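Local structure of beta-fructofuranosidase (Bifidobacterium adolescentis, 6NOB) at residues Y78-V90 and V164-V176. The protein probably hydrolyses terminal beta-fructofuranosides such as sucrose, as a glycoside hydrolase of family 32. Residues are numbered along the deposited sequence; the frame is centred on the assembly and turned at random.
Sequences YLSECDDLLDNGV and VSRDLVHWTHLPV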
loop_
_atom_site.group_PDB
_atom_site.type_symbol
_atom_site.label_atom_id
_atom_site.label_comp_id
_atom_site.label_asym_id
_atom_site.label_seq_id
_atom_site.Cartn_x
_atom_site.Cartn_y
_atom_site.Cartn_z
ATOM N N TYR A 78 -14.241 -1.336 -17.518
ATOM C CA TYR A 78 -14.015 0.077 -17.789
ATOM C C TYR A 78 -13.867 0.294 -19.288
ATOM O O TYR A 78 -13.496 -0.623 -20.028
ATOM C CB TYR A 78 -12.773 0.604 -17.056
ATOM C CG TYR A 78 -11.526 -0.237 -17.228
ATOM C CD1 TYR A 78 -10.732 -0.110 -18.361
ATOM C CD2 TYR A 78 -11.130 -1.139 -16.249
ATOM C CE1 TYR A 78 -9.586 -0.867 -18.522
ATOM C CE2 TYR A 78 -9.983 -1.905 -16.400
ATOM C CZ TYR A 78 -9.215 -1.762 -17.540
ATOM O OH TYR A 78 -8.074 -2.513 -17.703
ATOM N N LEU A 79 -14.173 1.516 -19.720
ATOM C CA LEU A 79 -13.838 1.989 -21.056
ATOM C C LEU A 79 -12.422 2.550 -21.051
ATOM O O LEU A 79 -11.980 3.150 -20.069
ATOM C CB LEU A 79 -14.816 3.071 -21.518
ATOM C CG LEU A 79 -16.235 2.651 -21.895
ATOM C CD1 LEU A 79 -17.123 3.877 -22.031
ATOM C CD2 LEU A 79 -16.232 1.840 -23.182
ATOM N N SER A 80 -11.712 2.361 -22.163
ATOM C CA SER A 80 -10.319 2.774 -22.235
ATOM C C SER A 80 -9.965 3.109 -23.680
ATOM O O SER A 80 -10.812 3.066 -24.578
ATOM C CB SER A 80 -9.400 1.687 -21.660
ATOM O OG SER A 80 -8.036 2.030 -21.814
ATOM N N GLU A 81 -8.694 3.465 -23.888
ATOM C CA GLU A 81 -8.133 3.760 -25.209
ATOM C C GLU A 81 -8.788 4.983 -25.852
ATOM O O GLU A 81 -9.043 5.011 -27.057
ATOM C CB GLU A 81 -8.217 2.547 -26.136
ATOM C CG GLU A 81 -7.304 1.405 -25.718
ATOM C CD GLU A 81 -5.871 1.852 -25.492
ATOM O OE1 GLU A 81 -5.280 1.456 -24.465
ATOM O OE2 GLU A 81 -5.335 2.598 -26.338
ATOM N N CYS A 82 -9.049 6.002 -25.046
ATOM C CA CYS A 82 -9.428 7.303 -25.567
ATOM C C CYS A 82 -8.179 8.089 -25.963
ATOM O O CYS A 82 -7.045 7.634 -25.792
ATOM C CB CYS A 82 -10.265 8.053 -24.529
ATOM S SG CYS A 82 -9.353 8.554 -23.056
ATOM N N ASP A 83 -8.393 9.269 -26.539
ATOM C CA ASP A 83 -7.285 10.186 -26.756
ATOM C C ASP A 83 -6.788 10.701 -25.413
ATOM O O ASP A 83 -7.580 10.983 -24.509
ATOM C CB ASP A 83 -7.712 11.354 -27.647
ATOM C CG ASP A 83 -7.870 10.956 -29.103
ATOM O OD1 ASP A 83 -7.456 9.834 -29.460
ATOM O OD2 ASP A 83 -8.409 11.770 -29.888
ATOM N N ASP A 84 -5.465 10.798 -25.277
ATOM C CA ASP A 84 -4.826 11.327 -24.072
ATOM C C ASP A 84 -5.273 10.547 -22.833
ATOM O O ASP A 84 -5.841 11.093 -21.884
ATOM C CB ASP A 84 -5.108 12.825 -23.924
ATOM C CG ASP A 84 -4.634 13.625 -25.124
ATOM O OD1 ASP A 84 -3.447 13.503 -25.491
ATOM O OD2 ASP A 84 -5.453 14.367 -25.708
ATOM N N LEU A 85 -5.006 9.240 -22.871
ATOM C CA LEU A 85 -5.428 8.356 -21.790
ATOM C C LEU A 85 -4.815 8.764 -20.456
ATOM O O LEU A 85 -5.463 8.635 -19.410
ATOM C CB LEU A 85 -5.055 6.916 -22.139
ATOM C CG LEU A 85 -5.682 5.770 -21.351
ATOM C CD1 LEU A 85 -7.181 5.969 -21.215
ATOM C CD2 LEU A 85 -5.374 4.453 -22.043
ATOM N N LEU A 86 -3.578 9.270 -20.474
ATOM C CA LEU A 86 -2.914 9.673 -19.238
ATOM C C LEU A 86 -3.640 10.819 -18.547
ATOM O O LEU A 86 -3.579 10.943 -17.318
ATOM C CB LEU A 86 -1.474 10.084 -19.530
ATOM C CG LEU A 86 -0.395 9.011 -19.502
ATOM C CD1 LEU A 86 0.935 9.655 -19.847
ATOM C CD2 LEU A 86 -0.335 8.337 -18.141
ATOM N N ASP A 87 -4.311 11.678 -19.314
ATOM C CA ASP A 87 -5.007 12.823 -18.744
ATOM C C ASP A 87 -6.477 12.544 -18.475
ATOM O O ASP A 87 -7.025 13.046 -17.486
ATOM C CB ASP A 87 -4.882 14.032 -19.674
ATOM C CG ASP A 87 -3.443 14.469 -19.874
ATOM O OD1 ASP A 87 -2.697 14.549 -18.873
ATOM O OD2 ASP A 87 -3.059 14.730 -21.034
ATOM N N ASN A 88 -7.129 11.757 -19.328
ATOM C CA ASN A 88 -8.544 11.466 -19.146
ATOM C C ASN A 88 -8.784 10.227 -18.304
ATOM O O ASN A 88 -9.766 10.179 -17.554
ATOM C CB ASN A 88 -9.226 11.291 -20.502
ATOM C CG ASN A 88 -9.193 12.549 -21.324
ATOM O OD1 ASN A 88 -9.884 13.519 -21.016
ATOM N ND2 ASN A 88 -8.386 12.548 -22.378
ATOM N N GLY A 89 -7.917 9.227 -18.416
ATOM C CA GLY A 89 -8.088 7.993 -17.678
ATOM C C GLY A 89 -9.229 7.151 -18.221
ATOM O O GLY A 89 -9.894 7.487 -19.201
ATOM N N VAL A 90 -9.450 6.021 -17.553
ATOM C CA VAL A 90 -10.524 5.104 -17.913
ATOM C C VAL A 90 -11.813 5.568 -17.251
ATOM O O VAL A 90 -11.792 6.405 -16.340
ATOM C CB VAL A 90 -10.188 3.656 -17.506
ATOM C CG1 VAL A 90 -8.928 3.178 -18.218
ATOM C CG2 VAL A 90 -10.037 3.544 -15.995
ATOM N N VAL A 164 -2.456 7.626 -11.955
ATOM C CA VAL A 164 -1.480 8.672 -12.226
ATOM C C VAL A 164 -1.974 9.981 -11.622
ATOM O O VAL A 164 -3.180 10.189 -11.453
ATOM C CB VAL A 164 -1.219 8.806 -13.744
ATOM C CG1 VAL A 164 -2.350 9.569 -14.429
ATOM C CG2 VAL A 164 0.123 9.455 -13.999
ATOM N N SER A 165 -1.036 10.862 -11.279
ATOM C CA SER A 165 -1.398 12.087 -10.578
ATOM C C SER A 165 -0.360 13.164 -10.848
ATOM O O SER A 165 0.815 12.873 -11.084
ATOM C CB SER A 165 -1.519 11.851 -9.067
ATOM O OG SER A 165 -1.450 13.061 -8.330
ATOM N N ARG A 166 -0.811 14.416 -10.791
ATOM C CA ARG A 166 0.067 15.569 -10.905
ATOM C C ARG A 166 0.375 16.222 -9.564
ATOM O O ARG A 166 1.210 17.132 -9.518
ATOM C CB ARG A 166 -0.550 16.617 -11.841
ATOM C CG ARG A 166 -0.759 16.148 -13.275
ATOM C CD ARG A 166 -1.160 17.311 -14.178
ATOM N NE ARG A 166 -1.085 16.977 -15.599
ATOM C CZ ARG A 166 0.047 16.862 -16.287
ATOM N NH1 ARG A 166 1.216 17.057 -15.693
ATOM N NH2 ARG A 166 0.012 16.554 -17.577
ATOM N N ASP A 167 -0.275 15.795 -8.473
ATOM C CA ASP A 167 -0.069 16.452 -7.188
ATOM C C ASP A 167 0.011 15.483 -6.012
ATOM O O ASP A 167 0.019 15.939 -4.862
ATOM C CB ASP A 167 -1.180 17.485 -6.935
ATOM C CG ASP A 167 -2.570 16.861 -6.878
ATOM O OD1 ASP A 167 -2.690 15.619 -6.946
ATOM O OD2 ASP A 167 -3.552 17.627 -6.765
ATOM N N LEU A 168 0.053 14.170 -6.264
ATOM C CA LEU A 168 0.105 13.132 -5.233
ATOM C C LEU A 168 -1.157 13.087 -4.375
ATOM O O LEU A 168 -1.221 12.319 -3.408
ATOM C CB LEU A 168 1.330 13.313 -4.329
ATOM C CG LEU A 168 2.700 13.001 -4.921
ATOM C CD1 LEU A 168 3.792 13.665 -4.099
ATOM C CD2 LEU A 168 2.909 11.496 -4.996
ATOM N N VAL A 169 -2.161 13.892 -4.720
ATOM C CA VAL A 169 -3.410 13.973 -3.963
ATOM C C VAL A 169 -4.596 13.502 -4.798
ATOM O O VAL A 169 -5.375 12.650 -4.355
ATOM C CB VAL A 169 -3.647 15.405 -3.431
ATOM C CG1 VAL A 169 -5.029 15.517 -2.811
ATOM C CG2 VAL A 169 -2.567 15.781 -2.425
ATOM N N HIS A 170 -4.750 14.038 -6.007
ATOM C CA HIS A 170 -5.841 13.678 -6.907
ATOM C C HIS A 170 -5.340 12.671 -7.934
ATOM O O HIS A 170 -4.288 12.879 -8.546
ATOM C CB HIS A 170 -6.399 14.911 -7.620
ATOM C CG HIS A 170 -6.848 15.999 -6.694
ATOM N ND1 HIS A 170 -6.021 17.029 -6.301
ATOM C CD2 HIS A 170 -8.038 16.220 -6.088
ATOM C CE1 HIS A 170 -6.682 17.837 -5.490
ATOM N NE2 HIS A 170 -7.908 17.368 -5.345
ATOM N N TRP A 171 -6.105 11.603 -8.148
ATOM C CA TRP A 171 -5.654 10.469 -8.941
ATOM C C TRP A 171 -6.561 10.234 -10.139
ATOM O O TRP A 171 -7.786 10.362 -10.044
ATOM C CB TRP A 171 -5.573 9.212 -8.069
ATOM C CG TRP A 171 -4.522 9.372 -7.028
ATOM C CD1 TRP A 171 -4.694 9.804 -5.744
ATOM C CD2 TRP A 171 -3.119 9.159 -7.196
ATOM N NE1 TRP A 171 -3.484 9.850 -5.096
ATOM C CE2 TRP A 171 -2.500 9.460 -5.966
ATOM C CE3 TRP A 171 -2.326 8.725 -8.263
ATOM C CZ2 TRP A 171 -1.124 9.348 -5.775
ATOM C CZ3 TRP A 171 -0.961 8.617 -8.073
ATOM C CH2 TRP A 171 -0.373 8.925 -6.838
ATOM N N THR A 172 -5.940 9.897 -11.267
ATOM C CA THR A 172 -6.627 9.535 -12.499
ATOM C C THR A 172 -6.398 8.053 -12.765
ATOM O O THR A 172 -5.250 7.598 -12.800
ATOM C CB THR A 172 -6.118 10.376 -13.675
ATOM O OG1 THR A 172 -6.503 11.745 -13.494
ATOM C CG2 THR A 172 -6.688 9.864 -14.986
ATOM N N HIS A 173 -7.486 7.307 -12.950
ATOM C CA HIS A 173 -7.408 5.856 -13.082
ATOM C C HIS A 173 -6.972 5.447 -14.482
ATOM O O HIS A 173 -7.449 5.993 -15.480
ATOM C CB HIS A 173 -8.759 5.219 -12.764
ATOM C CG HIS A 173 -9.174 5.360 -11.334
ATOM N ND1 HIS A 173 -8.676 4.557 -10.332
ATOM C CD2 HIS A 173 -10.048 6.206 -10.740
ATOM C CE1 HIS A 173 -9.223 4.903 -9.180
ATOM N NE2 HIS A 173 -10.062 5.900 -9.400
ATOM N N LEU A 174 -6.082 4.458 -14.550
ATOM C CA LEU A 174 -5.528 3.956 -15.803
ATOM C C LEU A 174 -5.912 2.488 -15.989
ATOM O O LEU A 174 -6.466 1.884 -15.062
ATOM C CB LEU A 174 -4.009 4.146 -15.805
ATOM C CG LEU A 174 -3.573 5.607 -15.933
ATOM C CD1 LEU A 174 -2.058 5.717 -15.951
ATOM C CD2 LEU A 174 -4.184 6.240 -17.179
ATOM N N PRO A 175 -5.671 1.881 -17.152
ATOM C CA PRO A 175 -6.022 0.466 -17.323
ATOM C C PRO A 175 -5.172 -0.450 -16.454
ATOM O O PRO A 175 -4.078 -0.098 -16.004
ATOM C CB PRO A 175 -5.756 0.207 -18.811
ATOM C CG PRO A 175 -5.805 1.543 -19.444
ATOM C CD PRO A 175 -5.245 2.486 -18.428
ATOM N N VAL A 176 -5.704 -1.655 -16.227
ATOM C CA VAL A 176 -4.973 -2.677 -15.485
ATOM C C VAL A 176 -3.649 -2.952 -16.181
ATOM O O VAL A 176 -3.592 -3.131 -17.405
ATOM C CB VAL A 176 -5.822 -3.949 -15.351
ATOM C CG1 VAL A 176 -4.968 -5.120 -14.884
ATOM C CG2 VAL A 176 -6.972 -3.710 -14.386
#
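Y78 and P175 meet where the N-terminal antiparallel beta-sandwich of the chain packs on the beta-propeller expected of family 32, beside the hairpin of strands 159-165 and 172-173. Two hydrogen bonds join the segments. Y78 OH accepts from V176 N at 2.9 Å, nearly straight (162°), and V90 N donates to H173 O at 2.9 Å.

Apolar packing accompanies these bonds. With CG held between its backbone N and carbonyl carbon (chi1 50°), the Y78 ring reaches across P175 at about a right angle, CE1 4.0 Å from P175 CB, while CE2 meets V176 CG2. A leucine in its place would probably leave V176 N without this acceptor and open a gap beside P175. V90 CG1 meets P175 CG at 3.7 Å, and the end of L85 reaches the same atom through CD2. L86 CD2 rests 3.8 Å from L174 CD1.

At the exposed side, D87 OD1 has its stronger partner in R141 and only a long salt bridge to R166 NH2. G89, of positive phi, passes close to strand 172-173, its CA 3.0 Å from H173 O and 3.6 Å from T172 CG2.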